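Local coordinates for peptidase S8 and S53, subtilisin, kexin, sedolisin (Mycobacterium smegmatis, PDB 4KG7), which is a subtilisin-like serine endopeptidase, the mycosin MycP3, associated with the ESX-3 type VII secretion system of the mycobacterial cell envelope, at residues Asp239-Asn244 with Pro359-Gly364. Numbering follows the deposited sequence.
Sequences DPRNWN and PSNLIG
Arg241 and Asn361 show how a single asparagine can join two irregular loops by answering both the side chain and the backbone of one arginine. Along Arg241, CB is the first side-chain atom to come near the other loop, 4.0 Å from Asn361 OD1. A turn about the CG-CD bond (chi3 55°) then swings NE and the guanidinium toward the Asn361 amide; CD itself lies 3.9 Å from Pro359 CG. NE and NH2 next take the same oxygen side-on, each 3.0 Å from Asn361 OD1. The NE bond arrives nearly along the C=O axis, whereas NH2 comes in tilted from the carbonyl plane, and the amide and guanidinium planes stand 38° apart. NH2 also donates to Val281 O, at the start of strand 281-286, so the tip is also tied to an edge strand of the parallel sheet. Pro359 CB lies over one face of the guanidinium, near its border, 3.6 Å from Arg241 NH1. The other half of the amide completes the exchange: Asn361 ND2 gives a nearly straight bond (169°) to Arg241 O at 2.8 Å. With OD1 accepting and ND2 donating, the way round the Asn361 amide sits is settled. Each loop is also braced internally. Asp239 to Asn242 form a type I beta turn, while Ser360 OG accepts from the backbone N of Leu362 and of Ile363, an ST turn and ST motif. The result is a side-chain bridge between two loops of the subtilisin fold, away from the predicted charge-relay residues, joining the connection ahead of strand 248-251 to the one leading into helix 370-375.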
ATOM      1  N   ASP A 239      -1.815  -1.811 -27.652  1.00 16.30           N
ATOM      2  CA  ASP A 239      -1.518  -2.371 -26.340  1.00 15.00           C
ATOM      3  C   ASP A 239      -0.069  -2.065 -25.956  1.00 14.57           C
ATOM      4  O   ASP A 239       0.720  -2.971 -25.737  1.00 14.58           O
ATOM      5  CB  ASP A 239      -1.766  -3.880 -26.328  1.00 14.88           C
ATOM      6  CG  ASP A 239      -1.578  -4.481 -24.952  1.00 14.25           C
ATOM      7  OD1 ASP A 239      -1.841  -3.785 -23.949  1.00 13.55           O
ATOM      8  OD2 ASP A 239      -1.167  -5.654 -24.886  1.00 14.26           O
ATOM      9  N   PRO A 240       0.289  -0.771 -25.876  1.00 14.36           N
ATOM     10  CA  PRO A 240       1.693  -0.440 -25.633  1.00 14.14           C
ATOM     11  C   PRO A 240       2.275  -0.966 -24.314  1.00 13.41           C
ATOM     12  O   PRO A 240       3.464  -1.206 -24.273  1.00 13.71           O
ATOM     13  CB  PRO A 240       1.710   1.097 -25.671  1.00 14.29           C
ATOM     14  CG  PRO A 240       0.320   1.515 -25.381  1.00 13.99           C
ATOM     15  CD  PRO A 240      -0.539   0.443 -26.011  1.00 14.41           C
ATOM     16  N   ARG A 241       1.450  -1.172 -23.300  1.00 12.74           N
ATOM     17  CA  ARG A 241       1.968  -1.653 -22.006  1.00 12.08           C
ATOM     18  C   ARG A 241       1.938  -3.153 -21.845  1.00 11.68           C
ATOM     19  O   ARG A 241       2.397  -3.672 -20.825  1.00 11.01           O
ATOM     20  CB  ARG A 241       1.259  -0.975 -20.865  1.00 12.07           C
ATOM     21  CG  ARG A 241       1.380   0.533 -21.025  1.00 12.65           C
ATOM     22  CD  ARG A 241       1.289   1.275 -19.747  1.00 12.57           C
ATOM     23  NE  ARG A 241       2.256   0.817 -18.755  1.00 12.24           N
ATOM     24  CZ  ARG A 241       2.293   1.299 -17.526  1.00 11.59           C
ATOM     25  NH1 ARG A 241       1.477   2.294 -17.174  1.00 11.88           N
ATOM     26  NH2 ARG A 241       3.158   0.805 -16.659  1.00 11.20           N
ATOM     27  N   ASN A 242       1.419  -3.841 -22.851  1.00 11.91           N
ATOM     28  CA  ASN A 242       1.428  -5.300 -22.876  1.00 11.90           C
ATOM     29  C   ASN A 242       0.536  -5.930 -21.811  1.00 11.60           C
ATOM     30  O   ASN A 242       0.930  -6.859 -21.123  1.00 11.33           O
ATOM     31  CB  ASN A 242       2.857  -5.855 -22.778  1.00 11.97           C
ATOM     32  CG  ASN A 242       2.953  -7.281 -23.296  1.00 12.52           C
ATOM     33  OD1 ASN A 242       1.971  -7.823 -23.820  1.00 12.83           O
ATOM     34  ND2 ASN A 242       4.122  -7.903 -23.140  1.00 12.71           N
ATOM     35  N   TRP A 243      -0.694  -5.443 -21.725  1.00 11.56           N
ATOM     36  CA  TRP A 243      -1.746  -6.131 -20.992  1.00 11.58           C
ATOM     37  C   TRP A 243      -1.949  -7.538 -21.540  1.00 12.56           C
ATOM     38  O   TRP A 243      -2.230  -8.449 -20.783  1.00 12.35           O
ATOM     39  CB  TRP A 243      -3.073  -5.360 -21.061  1.00 11.55           C
ATOM     40  CG  TRP A 243      -3.107  -4.143 -20.188  1.00 10.92           C
ATOM     41  CD1 TRP A 243      -2.678  -2.886 -20.513  1.00 10.89           C
ATOM     42  CD2 TRP A 243      -3.610  -4.053 -18.843  1.00 10.53           C
ATOM     43  NE1 TRP A 243      -2.862  -2.040 -19.467  1.00 10.51           N
ATOM     44  CE2 TRP A 243      -3.445  -2.715 -18.430  1.00 10.28           C
ATOM     45  CE3 TRP A 243      -4.193  -4.965 -17.960  1.00 10.49           C
ATOM     46  CZ2 TRP A 243      -3.842  -2.256 -17.153  1.00  9.93           C
ATOM     47  CZ3 TRP A 243      -4.585  -4.499 -16.677  1.00 10.08           C
ATOM     48  CH2 TRP A 243      -4.403  -3.172 -16.303  1.00  9.78           C
ATOM     49  N   ASN A 244      -1.835  -7.696 -22.858  1.00 13.80           N
ATOM     50  CA  ASN A 244      -2.144  -8.988 -23.510  1.00 15.04           C
ATOM     51  C   ASN A 244      -1.235 -10.101 -22.991  1.00 14.70           C
ATOM     52  O   ASN A 244      -1.638 -11.271 -22.913  1.00 15.96           O
ATOM     53  CB  ASN A 244      -1.966  -8.895 -25.027  1.00 16.37           C
ATOM     54  CG  ASN A 244      -3.027  -8.043 -25.707  1.00 17.40           C
ATOM     55  OD1 ASN A 244      -4.009  -7.609 -25.097  1.00 18.75           O
ATOM     56  ND2 ASN A 244      -2.815  -7.782 -26.977  1.00 18.91           N
ATOM     57  N   PRO A 359       5.753   5.227 -19.801  1.00 20.94           N
ATOM     58  CA  PRO A 359       5.754   4.585 -18.484  1.00 18.08           C
ATOM     59  C   PRO A 359       6.453   3.232 -18.494  1.00 15.81           C
ATOM     60  O   PRO A 359       6.466   2.505 -19.488  1.00 16.61           O
ATOM     61  CB  PRO A 359       4.267   4.440 -18.138  1.00 19.00           C
ATOM     62  CG  PRO A 359       3.597   4.416 -19.472  1.00 20.44           C
ATOM     63  CD  PRO A 359       4.387   5.352 -20.334  1.00 20.95           C
ATOM     64  N   SER A 360       7.111   2.959 -17.384  1.00 12.43           N
ATOM     65  CA  SER A 360       7.810   1.718 -17.154  1.00 10.95           C
ATOM     66  C   SER A 360       6.834   0.735 -16.511  1.00  9.79           C
ATOM     67  O   SER A 360       6.054   1.125 -15.650  1.00  8.98           O
ATOM     68  CB  SER A 360       8.925   2.010 -16.159  1.00 10.46           C
ATOM     69  OG  SER A 360       9.457   0.822 -15.600  1.00 10.13           O
ATOM     70  N   ASN A 361       6.890  -0.535 -16.893  1.00  9.31           N
ATOM     71  CA  ASN A 361       6.103  -1.534 -16.192  1.00  8.86           C
ATOM     72  C   ASN A 361       6.724  -1.921 -14.849  1.00  8.58           C
ATOM     73  O   ASN A 361       6.124  -2.658 -14.066  1.00  8.19           O
ATOM     74  CB  ASN A 361       5.846  -2.746 -17.076  1.00  9.10           C
ATOM     75  CG  ASN A 361       4.766  -2.502 -18.119  1.00  9.30           C
ATOM     76  OD1 ASN A 361       4.284  -1.375 -18.333  1.00  9.26           O
ATOM     77  ND2 ASN A 361       4.349  -3.582 -18.763  1.00  9.41           N
ATOM     78  N   LEU A 362       7.942  -1.441 -14.588  1.00  8.62           N
ATOM     79  CA  LEU A 362       8.547  -1.633 -13.266  1.00  8.42           C
ATOM     80  C   LEU A 362       8.196  -0.489 -12.308  1.00  7.87           C
ATOM     81  O   LEU A 362       7.838  -0.708 -11.170  1.00  7.54           O
ATOM     82  CB  LEU A 362      10.069  -1.779 -13.395  1.00  9.00           C
ATOM     83  CG  LEU A 362      10.574  -2.999 -14.147  1.00  9.78           C
ATOM     84  CD1 LEU A 362      12.068  -2.795 -14.401  1.00 10.31           C
ATOM     85  CD2 LEU A 362      10.295  -4.288 -13.386  1.00  9.70           C
ATOM     86  N   ILE A 363       8.319   0.743 -12.781  1.00  7.89           N
ATOM     87  CA  ILE A 363       8.224   1.911 -11.899  1.00  7.50           C
ATOM     88  C   ILE A 363       7.279   3.006 -12.398  1.00  7.50           C
ATOM     89  O   ILE A 363       7.223   4.092 -11.820  1.00  7.36           O
ATOM     90  CB  ILE A 363       9.619   2.470 -11.529  1.00  7.68           C
ATOM     91  CG1 ILE A 363      10.341   2.970 -12.768  1.00  8.20           C
ATOM     92  CG2 ILE A 363      10.416   1.413 -10.771  1.00  7.63           C
ATOM     93  CD1 ILE A 363      11.643   3.690 -12.451  1.00  8.52           C
ATOM     94  N   GLY A 364       6.513   2.724 -13.452  1.00  7.71           N
ATOM     95  CA  GLY A 364       5.503   3.687 -13.916  1.00  7.86           C
ATOM     96  C   GLY A 364       6.184   4.959 -14.377  1.00  8.34           C
ATOM     97  O   GLY A 364       7.125   4.899 -15.178  1.00  8.87           O
TER